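Local coordinates for protein 3'-5'-exonuclease (Saccharomyces cerevisiae, PDB 3E2V) that probably cleaves DNA as a magnesium-dependent TatD-type nuclease, incising double strands internally and degrading them from the 3' end, at residues C93-A98 against E121-K126; Q147-K150 against S155-S158; V179-Q184 against D208-I213; Q184-C189 against F221-D226. All blocks are in the same frame, centred on the assembly; numbering follows the deposited sequence. Where two conformers were deposited one is given.

Contact 1. Residues C93-A98 against E121-K126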
# COMPACT_ATOMS: atom_id res chain seq x y z
N CYS A 93 -13.36 0.33 -4.68
CA CYS A 93 -13.76 -0.82 -5.46
C CYS A 93 -14.75 -1.70 -4.74
O CYS A 93 -15.06 -2.80 -5.22
CB CYS A 93 -12.50 -1.59 -5.85
SG CYS A 93 -11.33 -0.58 -6.89
N VAL A 94 -15.25 -1.22 -3.60
CA VAL A 94 -16.16 -2.05 -2.80
C VAL A 94 -17.48 -2.36 -3.49
O VAL A 94 -18.19 -3.27 -3.08
CB VAL A 94 -16.39 -1.49 -1.37
CG1 VAL A 94 -15.11 -1.62 -0.52
CG2 VAL A 94 -16.89 -0.05 -1.41
N ASN A 95 -17.81 -1.61 -4.54
CA ASN A 95 -19.03 -1.92 -5.29
C ASN A 95 -18.99 -3.33 -5.89
O ASN A 95 -20.04 -3.90 -6.20
CB ASN A 95 -19.31 -0.90 -6.40
CG ASN A 95 -19.80 0.43 -5.88
OD1 ASN A 95 -20.01 0.61 -4.69
ND2 ASN A 95 -20.02 1.38 -6.80
N GLU A 96 -17.80 -3.89 -6.05
CA GLU A 96 -17.71 -5.25 -6.59
C GLU A 96 -18.32 -6.30 -5.64
O GLU A 96 -18.65 -7.39 -6.08
CB GLU A 96 -16.30 -5.62 -7.01
CG GLU A 96 -15.36 -5.91 -5.91
CD GLU A 96 -14.19 -6.74 -6.40
OE1 GLU A 96 -13.14 -6.68 -5.76
OE2 GLU A 96 -14.30 -7.44 -7.43
N PHE A 97 -18.45 -5.97 -4.36
CA PHE A 97 -19.17 -6.85 -3.44
C PHE A 97 -20.67 -6.87 -3.72
O PHE A 97 -21.36 -7.79 -3.27
CB PHE A 97 -18.97 -6.43 -1.98
CG PHE A 97 -17.59 -6.72 -1.45
CD1 PHE A 97 -17.16 -8.02 -1.24
CD2 PHE A 97 -16.73 -5.67 -1.17
CE1 PHE A 97 -15.88 -8.29 -0.75
CE2 PHE A 97 -15.46 -5.91 -0.66
CZ PHE A 97 -15.02 -7.22 -0.45
N ALA A 98 -21.16 -5.88 -4.46
CA ALA A 98 -22.60 -5.72 -4.65
C ALA A 98 -23.06 -6.04 -6.07
O ALA A 98 -24.25 -6.30 -6.25
CB ALA A 98 -23.03 -4.33 -4.26
N GLU A 121 -25.31 5.54 -4.72
CA GLU A 121 -26.12 5.87 -3.55
C GLU A 121 -27.15 4.77 -3.28
O GLU A 121 -27.52 4.54 -2.12
CB GLU A 121 -26.79 7.24 -3.74
CG GLU A 121 -27.56 7.78 -2.53
CD GLU A 121 -26.72 7.90 -1.26
OE1 GLU A 121 -25.49 8.06 -1.35
OE2 GLU A 121 -27.32 7.83 -0.16
N SER A 122 -27.56 4.07 -4.33
CA SER A 122 -28.60 3.05 -4.21
C SER A 122 -28.10 1.73 -3.65
O SER A 122 -28.90 0.91 -3.19
CB SER A 122 -29.22 2.77 -5.58
OG SER A 122 -28.33 2.03 -6.40
N LEU A 123 -26.80 1.50 -3.69
CA LEU A 123 -26.27 0.15 -3.49
C LEU A 123 -26.38 -0.36 -2.07
O LEU A 123 -26.72 -1.53 -1.85
CB LEU A 123 -24.83 0.04 -3.99
CG LEU A 123 -24.59 0.05 -5.50
CD1 LEU A 123 -23.12 -0.16 -5.76
CD2 LEU A 123 -25.42 -0.99 -6.23
N TYR A 124 -26.11 0.50 -1.09
CA TYR A 124 -26.13 0.05 0.29
C TYR A 124 -27.49 -0.52 0.68
O TYR A 124 -27.57 -1.63 1.21
CB TYR A 124 -25.74 1.16 1.26
CG TYR A 124 -25.69 0.67 2.68
CD1 TYR A 124 -24.84 -0.38 3.03
CD2 TYR A 124 -26.48 1.23 3.68
CE1 TYR A 124 -24.79 -0.86 4.33
CE2 TYR A 124 -26.42 0.76 4.99
CZ TYR A 124 -25.57 -0.28 5.30
OH TYR A 124 -25.49 -0.78 6.60
N ALA A 125 -28.55 0.24 0.41
CA ALA A 125 -29.89 -0.21 0.78
C ALA A 125 -30.24 -1.51 0.09
O ALA A 125 -30.92 -2.36 0.67
CB ALA A 125 -30.93 0.88 0.48
N LYS A 126 -29.75 -1.69 -1.15
CA LYS A 126 -30.02 -2.90 -1.93
C LYS A 126 -29.28 -4.11 -1.36
O LYS A 126 -29.81 -5.22 -1.34
CB LYS A 126 -29.70 -2.69 -3.43
CG LYS A 126 -30.70 -1.74 -4.13
CD LYS A 126 -30.56 -1.69 -5.66
CE LYS A 126 -29.23 -1.10 -6.16
NZ LYS A 126 -29.30 -0.64 -7.60
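The flat carboxamide of Asn-95 turns one face to Leu-123, whose CD1 methyl sits almost directly above the central carbon, with Leu-123 CD1 3.4 Å from Asn-95 CG. From there the methyl reaches both arms of the amide, at 3.4 Å from Asn-95 OD1 and 3.6 Å from Asn-95 ND2, so it lies broadside over the plate. The nitrogen arm bonds to another residue: Asn-95 ND2 donates to OD1 of Asn-120, just ahead of the segment 121-126.

The first torsion of Asn-95 sets CG anti to its carbonyl carbon (chi1 -74°), carrying the amide toward the helix although CB leaves the backbone on a different heading. The Asn-95 and Leu-123 side chains meet at about a right angle. Leu-123 was modelled in two conformers, and the distances here belong to one of them, so the closeness of the methyl should be read with caution.

Ala-98 adds a looser contact, its CB 4.4 Å from Leu-123 CD1. It stands one 3-10 turn after Asn-95, and the bond from Ala-98 N to Asn-95 O (2.9 Å) closes that turn and brings both residues to the same leucine.

The contact sets the short 3-10 segment that follows barrel strand 82-87 against helix 118-129, away from the metal-binding residues. The join is van der Waals contact, a methyl laid on the face of a polar amide, with the smaller apolar touch of Ala-98 CB. The bond to Asn-120, on the same helix, probably helps hold the amide's rotation so that its face stays under the leucine.

Contact 2. Residues Q147-K150 against S155-S158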
# COMPACT_ATOMS: atom_id res chain seq x y z
N GLN A 147 -6.42 -19.85 0.10
CA GLN A 147 -5.69 -20.56 -0.96
C GLN A 147 -4.26 -20.03 -1.04
O GLN A 147 -3.30 -20.80 -1.10
CB GLN A 147 -6.38 -20.39 -2.32
CG GLN A 147 -5.52 -20.87 -3.52
CD GLN A 147 -5.99 -20.38 -4.90
OE1 GLN A 147 -6.06 -19.17 -5.18
NE2 GLN A 147 -6.28 -21.33 -5.79
N GLN A 148 -4.13 -18.71 -1.04
CA GLN A 148 -2.82 -18.10 -1.20
C GLN A 148 -1.95 -18.15 0.05
O GLN A 148 -0.72 -18.14 -0.05
CB GLN A 148 -2.96 -16.66 -1.72
CG GLN A 148 -3.62 -16.59 -3.10
CD GLN A 148 -2.78 -17.26 -4.17
OE1 GLN A 148 -1.57 -17.04 -4.25
NE2 GLN A 148 -3.42 -18.09 -4.99
N ALA A 149 -2.57 -18.24 1.22
CA ALA A 149 -1.83 -18.31 2.47
C ALA A 149 -1.29 -19.72 2.75
O ALA A 149 -0.41 -19.89 3.60
CB ALA A 149 -2.70 -17.84 3.63
N LYS A 150 -1.83 -20.70 2.03
CA LYS A 150 -1.49 -22.13 2.20
C LYS A 150 0.01 -22.45 2.18
O LYS A 150 0.54 -22.96 3.18
CB LYS A 150 -2.18 -22.98 1.13
CG LYS A 150 -3.57 -23.47 1.44
CD LYS A 150 -3.79 -24.79 0.70
CE LYS A 150 -5.15 -24.87 0.02
NZ LYS A 150 -6.20 -25.40 0.93
N SER A 155 3.99 -15.83 -1.42
CA SER A 155 4.28 -14.41 -1.66
C SER A 155 3.20 -13.50 -1.12
O SER A 155 3.40 -12.28 -1.06
CB SER A 155 4.44 -14.12 -3.16
OG SER A 155 5.38 -14.98 -3.77
N PHE A 156 2.05 -14.07 -0.74
CA PHE A 156 0.95 -13.30 -0.12
C PHE A 156 1.32 -12.98 1.32
O PHE A 156 1.39 -13.90 2.15
CB PHE A 156 -0.34 -14.15 -0.19
CG PHE A 156 -1.48 -13.64 0.67
CD1 PHE A 156 -1.81 -12.28 0.74
CD2 PHE A 156 -2.27 -14.55 1.36
CE1 PHE A 156 -2.90 -11.85 1.52
CE2 PHE A 156 -3.34 -14.14 2.13
CZ PHE A 156 -3.66 -12.78 2.23
N ARG A 157 1.57 -11.71 1.63
CA ARG A 157 2.11 -11.35 2.96
C ARG A 157 1.30 -10.33 3.75
O ARG A 157 1.62 -10.08 4.90
CB ARG A 157 3.56 -10.82 2.86
CG ARG A 157 4.62 -11.83 2.38
CD ARG A 157 4.79 -13.00 3.33
NE ARG A 157 5.76 -13.97 2.83
CZ ARG A 157 7.07 -13.95 3.09
NH1 ARG A 157 7.60 -12.99 3.85
NH2 ARG A 157 7.87 -14.88 2.58
N SER A 158 0.25 -9.75 3.17
CA SER A 158 -0.51 -8.73 3.90
C SER A 158 -1.92 -8.64 3.34
O SER A 158 -2.13 -8.78 2.13
CB SER A 158 0.19 -7.37 3.75
OG SER A 158 -0.47 -6.35 4.51
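The last turn of helix 132-149 comes up against the first residue of strand 156-165, with Gln-148 CA 6.2 Å from Phe-156 CA. Phe-156 carries the contact. With CG anti to the backbone N (chi1 167°), its ring extends toward the helix end and presents its CD2 corner there. The amide nitrogen of Ala-149 lies at the ring edge, near its plane, 3.7 Å from Phe-156 CD2. Gln-148 CB approaches the same corner obliquely at 3.8 Å from Phe-156 CD2, and Ala-149 CB lies 4.0 Å from Phe-156 CD2.

Beyond CB, Gln-148 bends away at chi2 (-64°), so its methylene stays with the ring while the amide turns away from it, toward the side chain of Gln-147. There Gln-148 NE2 donates to Gln-147 OE1 at 2.9 Å, reaching the oxygen from above the carbonyl plane. The ring of Tyr-197 also meets Phe-156, and Ile-87 touches both Phe-156 and Gln-148.

The polar work falls to the short connection: Thr-154 OG1 is hydrogen-bonded to both Gln-148 O and Phe-156 N. This turn enters the amino end of a barrel strand, whereas the catalytic ends of TIM-barrel strands are the carboxyl ones. Hydrophobic contact therefore seats the ring, and the threonine ties the backbones on either side of the turn.

Contact 3. Residues V179-Q184 against D208-I213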
# COMPACT_ATOMS: atom_id res chain seq x y z
N VAL A 179 -19.12 -0.42 5.54
CA VAL A 179 -19.56 -1.81 5.72
C VAL A 179 -18.52 -2.82 5.23
O VAL A 179 -18.21 -3.79 5.93
CB VAL A 179 -20.92 -2.09 5.04
CG1 VAL A 179 -21.28 -3.56 5.16
CG2 VAL A 179 -22.00 -1.25 5.69
N PHE A 180 -17.97 -2.60 4.03
CA PHE A 180 -17.05 -3.58 3.46
C PHE A 180 -15.61 -3.47 3.96
O PHE A 180 -14.88 -4.44 3.90
CB PHE A 180 -17.22 -3.66 1.94
CG PHE A 180 -18.51 -4.30 1.57
CD1 PHE A 180 -18.68 -5.67 1.74
CD2 PHE A 180 -19.60 -3.53 1.17
CE1 PHE A 180 -19.91 -6.28 1.46
CE2 PHE A 180 -20.84 -4.13 0.90
CZ PHE A 180 -21.00 -5.49 1.05
N PHE A 181 -15.23 -2.31 4.50
CA PHE A 181 -13.99 -2.26 5.30
C PHE A 181 -14.15 -3.19 6.51
O PHE A 181 -13.29 -4.05 6.78
CB PHE A 181 -13.72 -0.81 5.72
CG PHE A 181 -12.51 -0.61 6.60
CD1 PHE A 181 -11.35 -1.39 6.48
CD2 PHE A 181 -12.50 0.45 7.50
CE1 PHE A 181 -10.24 -1.14 7.30
CE2 PHE A 181 -11.41 0.72 8.31
CZ PHE A 181 -10.27 -0.06 8.22
N GLU A 182 -15.26 -3.02 7.23
CA GLU A 182 -15.47 -3.82 8.43
C GLU A 182 -15.61 -5.31 8.15
O GLU A 182 -15.03 -6.12 8.87
CB GLU A 182 -16.67 -3.30 9.22
CG GLU A 182 -16.93 -4.12 10.48
CD GLU A 182 -17.87 -3.44 11.44
OE1 GLU A 182 -18.02 -2.20 11.39
OE2 GLU A 182 -18.47 -4.16 12.27
N GLU A 183 -16.34 -5.69 7.09
CA GLU A 183 -16.47 -7.12 6.78
C GLU A 183 -15.12 -7.74 6.40
O GLU A 183 -14.83 -8.89 6.76
CB GLU A 183 -17.52 -7.38 5.68
CG GLU A 183 -18.94 -7.03 6.11
CD GLU A 183 -19.39 -7.78 7.38
OE1 GLU A 183 -19.28 -9.03 7.43
OE2 GLU A 183 -19.86 -7.11 8.33
N GLN A 184 -14.28 -6.99 5.69
CA GLN A 184 -12.93 -7.47 5.40
C GLN A 184 -12.06 -7.58 6.64
O GLN A 184 -11.25 -8.50 6.76
CB GLN A 184 -12.28 -6.62 4.31
CG GLN A 184 -12.92 -6.85 2.93
CD GLN A 184 -12.25 -6.02 1.86
OE1 GLN A 184 -11.32 -6.49 1.21
NE2 GLN A 184 -12.69 -4.77 1.71
N ASP A 208 -11.50 10.04 11.66
CA ASP A 208 -12.34 9.69 12.80
C ASP A 208 -13.11 8.38 12.58
O ASP A 208 -13.14 7.53 13.47
CB ASP A 208 -13.30 10.83 13.18
CG ASP A 208 -12.60 11.98 13.88
OD1 ASP A 208 -11.47 11.81 14.41
OD2 ASP A 208 -13.20 13.07 13.90
N ASP A 209 -13.69 8.21 11.38
CA ASP A 209 -14.44 6.99 11.09
C ASP A 209 -13.52 5.76 11.00
O ASP A 209 -13.90 4.67 11.41
CB ASP A 209 -15.23 7.11 9.80
CG ASP A 209 -16.47 8.00 9.95
OD1 ASP A 209 -16.74 8.50 11.07
OD2 ASP A 209 -17.18 8.21 8.94
N PHE A 210 -12.31 5.96 10.47
CA PHE A 210 -11.31 4.89 10.33
C PHE A 210 -10.92 4.41 11.72
O PHE A 210 -10.92 3.21 12.00
CB PHE A 210 -10.13 5.50 9.57
CG PHE A 210 -8.96 4.58 9.31
CD1 PHE A 210 -8.98 3.66 8.26
CD2 PHE A 210 -7.77 4.74 10.02
CE1 PHE A 210 -7.86 2.87 7.96
CE2 PHE A 210 -6.64 3.94 9.73
CZ PHE A 210 -6.70 3.00 8.70
N VAL A 211 -10.61 5.36 12.61
CA VAL A 211 -10.24 5.01 13.99
C VAL A 211 -11.40 4.36 14.73
O VAL A 211 -11.20 3.40 15.47
CB VAL A 211 -9.69 6.26 14.73
CG1 VAL A 211 -9.61 6.01 16.25
CG2 VAL A 211 -8.31 6.61 14.17
N GLN A 212 -12.62 4.87 14.53
CA GLN A 212 -13.79 4.31 15.18
C GLN A 212 -13.96 2.82 14.84
O GLN A 212 -14.22 2.00 15.72
CB GLN A 212 -15.04 5.10 14.79
CG GLN A 212 -16.29 4.65 15.53
CD GLN A 212 -17.53 5.42 15.13
OE1 GLN A 212 -18.32 5.83 15.98
NE2 GLN A 212 -17.71 5.62 13.82
N ILE A 213 -13.81 2.46 13.56
CA ILE A 213 -13.95 1.07 13.17
C ILE A 213 -12.81 0.23 13.73
O ILE A 213 -13.02 -0.84 14.34
CB ILE A 213 -14.03 0.95 11.64
CG1 ILE A 213 -15.40 1.46 11.18
CG2 ILE A 213 -13.87 -0.50 11.20
CD1 ILE A 213 -15.49 1.78 9.70
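Phe-181 and Phe-210 reach into the gap between two neighbouring helices with their ring planes nearly parallel, only 6° apart, yet slid so far that they barely overlap. The centroids of the Phe-181 and Phe-210 rings are 5.7 Å apart, and the touching falls to a few ring carbons, met obliquely: Phe-181 CZ is 3.8 Å from Phe-210 CE1, and Phe-181 CE2 is 3.8 Å from Phe-210 CD1. In both residues CG is anti to the backbone N, which projects each ring out from its helix, though the side chains themselves cross at about a right angle.

Ile-213 meets the CD2 side of Phe-181, its CG2 methyl and the CD1 end of its longer arm sharing the work: Ile-213 CD1 lies 3.9 Å from Phe-181 CD2, and Ile-213 CG2 lies 4.0 Å from Phe-181 CE2. An alanine at Phe-181 would remove the ring and is likely to leave Phe-210 and Ile-213 facing a gap. Glu-182 CB makes a looser touch on the CG2 methyl of Ile-213, while the Glu-182 carboxylate pairs with Arg-216 further along the second helix.

Beneath the rings, strand 199-204 contributes Leu-201, which touches both phenylalanines, and strand 156-165 offers Ile-162 and Leu-164 to Phe-181. Over the segments 179-184 and 208-213 the axes run at 31° and come within 11.2 Å, as adjacent outer helices of the TIM barrel laid over neighbouring parallel strands.

Contact 4. Residues Q184-C189 against F221-D226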
# COMPACT_ATOMS: atom_id res chain seq x y z
N GLN A 184 -14.28 -6.99 5.69
CA GLN A 184 -12.93 -7.47 5.40
C GLN A 184 -12.06 -7.58 6.64
O GLN A 184 -11.25 -8.50 6.76
CB GLN A 184 -12.28 -6.62 4.31
CG GLN A 184 -12.92 -6.85 2.93
CD GLN A 184 -12.25 -6.02 1.86
OE1 GLN A 184 -11.32 -6.49 1.21
NE2 GLN A 184 -12.69 -4.77 1.71
N LEU A 185 -12.22 -6.64 7.58
CA LEU A 185 -11.53 -6.79 8.85
C LEU A 185 -11.97 -8.07 9.55
O LEU A 185 -11.14 -8.77 10.12
CB LEU A 185 -11.74 -5.57 9.74
CG LEU A 185 -11.04 -4.29 9.27
CD1 LEU A 185 -11.51 -3.14 10.13
CD2 LEU A 185 -9.50 -4.43 9.32
N LYS A 186 -13.25 -8.38 9.48
CA LYS A 186 -13.73 -9.61 10.11
C LYS A 186 -13.10 -10.84 9.46
O LYS A 186 -12.60 -11.74 10.13
CB LYS A 186 -15.24 -9.71 10.03
CG LYS A 186 -16.00 -8.74 10.94
CD LYS A 186 -17.50 -8.86 10.67
CE LYS A 186 -18.30 -7.85 11.48
NZ LYS A 186 -19.75 -7.88 11.06
N ILE A 187 -13.10 -10.86 8.13
CA ILE A 187 -12.49 -11.97 7.39
C ILE A 187 -11.04 -12.16 7.78
O ILE A 187 -10.58 -13.29 7.95
CB ILE A 187 -12.63 -11.76 5.86
CG1 ILE A 187 -14.04 -12.15 5.41
CG2 ILE A 187 -11.55 -12.54 5.08
CD1 ILE A 187 -14.32 -11.72 3.99
N SER A 188 -10.33 -11.05 7.98
CA SER A 188 -8.90 -11.10 8.31
C SER A 188 -8.63 -11.70 9.70
O SER A 188 -7.48 -11.94 10.06
CB SER A 188 -8.30 -9.69 8.24
OG SER A 188 -8.56 -8.95 9.42
N CYS A 189 -9.71 -11.86 10.47
CA CYS A 189 -9.67 -12.46 11.83
C CYS A 189 -10.26 -13.87 11.91
O CYS A 189 -10.28 -14.47 13.00
CB CYS A 189 -10.42 -11.57 12.85
SG CYS A 189 -9.72 -9.93 13.10
N PHE A 221 -14.90 -6.91 19.91
CA PHE A 221 -16.37 -6.80 19.93
C PHE A 221 -16.99 -8.10 19.44
O PHE A 221 -16.34 -8.89 18.76
CB PHE A 221 -16.87 -5.63 19.07
CG PHE A 221 -16.76 -5.88 17.60
CD1 PHE A 221 -17.87 -6.26 16.84
CD2 PHE A 221 -15.53 -5.76 16.97
CE1 PHE A 221 -17.74 -6.49 15.47
CE2 PHE A 221 -15.39 -6.00 15.61
CZ PHE A 221 -16.49 -6.35 14.86
N THR A 222 -18.27 -8.28 19.77
CA THR A 222 -19.00 -9.48 19.41
C THR A 222 -20.04 -9.16 18.35
O THR A 222 -20.82 -8.23 18.50
CB THR A 222 -19.64 -10.12 20.66
OG1 THR A 222 -18.61 -10.43 21.60
CG2 THR A 222 -20.38 -11.41 20.31
N ASP A 223 -20.01 -9.94 17.26
CA ASP A 223 -20.94 -9.76 16.14
C ASP A 223 -22.00 -10.85 16.21
O ASP A 223 -21.84 -11.91 15.62
CB ASP A 223 -20.17 -9.84 14.82
CG ASP A 223 -21.08 -9.68 13.60
OD1 ASP A 223 -22.22 -9.21 13.73
OD2 ASP A 223 -20.63 -10.04 12.50
N GLU A 224 -23.08 -10.56 16.93
CA GLU A 224 -24.19 -11.48 17.08
C GLU A 224 -24.93 -11.67 15.76
O GLU A 224 -25.17 -12.80 15.34
CB GLU A 224 -25.16 -10.98 18.16
N LYS A 225 -25.26 -10.56 15.09
CA LYS A 225 -26.09 -10.59 13.88
C LYS A 225 -25.44 -11.26 12.67
O LYS A 225 -26.12 -11.98 11.93
CB LYS A 225 -26.59 -9.19 13.50
CG LYS A 225 -25.50 -8.18 13.19
CD LYS A 225 -26.05 -6.80 12.85
CE LYS A 225 -24.92 -5.87 12.43
NZ LYS A 225 -25.41 -4.48 12.18
N ASP A 226 -24.15 -11.04 12.46
CA ASP A 226 -23.43 -11.66 11.33
C ASP A 226 -24.23 -11.60 10.02
O ASP A 226 -24.50 -12.63 9.38
CB ASP A 226 -23.03 -13.10 11.68
CG ASP A 226 -22.04 -13.71 10.68
OD1 ASP A 226 -21.35 -12.96 9.94
OD2 ASP A 226 -21.93 -14.95 10.66
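Lys-186 leaves its helix with CG anti to the carbonyl carbon (chi1 -72°) and stays extended to its tip, while Asp-223 holds CG anti to the backbone N (chi1 179°); between them these torsions bring ammonium and carboxylate together. The salt bridge is short, Lys-186 NZ standing 2.7 Å from Asp-223 OD2. The ammonium comes from above the carboxylate plane, and the two side chains cross at about a right angle.

Lys-186 NZ has a second anionic partner in Glu-183 OE2, one turn back on the helix, so the largely buried charge is shared between two acids. Along the lysine's aliphatic part, Lys-186 CE lies at the edge of the Phe-221 ring, 4.1 Å from Phe-221 CZ.

The other oxygen of Asp-223 serves its own loop: Asp-226 N donates to Asp-223 OD1 at 2.9 Å, on the opposite face of the carboxylate from the lysine. The bond from Asp-226 N to the Asp-223 carboxylate, three residues earlier, makes an Asx motif. A leucine at Asp-223 would probably leave Lys-186 with Glu-183 as its remaining close acid and strip the loop of its side-chain acceptor. The motif closes the turn after strand 221-222, which pairs with 241-242 in a two-stranded antiparallel ribbon against the outer helix 174-187 of the barrel.

How the contacts relate
Helix 174-187 is the common element: contact 3 and contact 4 share Gln-184 on it, and contact 1 packs against the same helix through Phe-97, which stacks on Phe-180. Contact 2 touches none of the others; it lies about 21 to 27 Å from them, centre to centre, at the entry to a barrel strand. Contacts 2, 3 and 4 are buried, the first two mostly hydrocarbon, whereas contact 4 keeps a salt bridge between its segments. Of the hydrocarbon pair, one brings a helix to the start of a strand and the other sets helix beside helix. Contact 1 is only partly buried and joins a loop to a helix by a methyl on an amide.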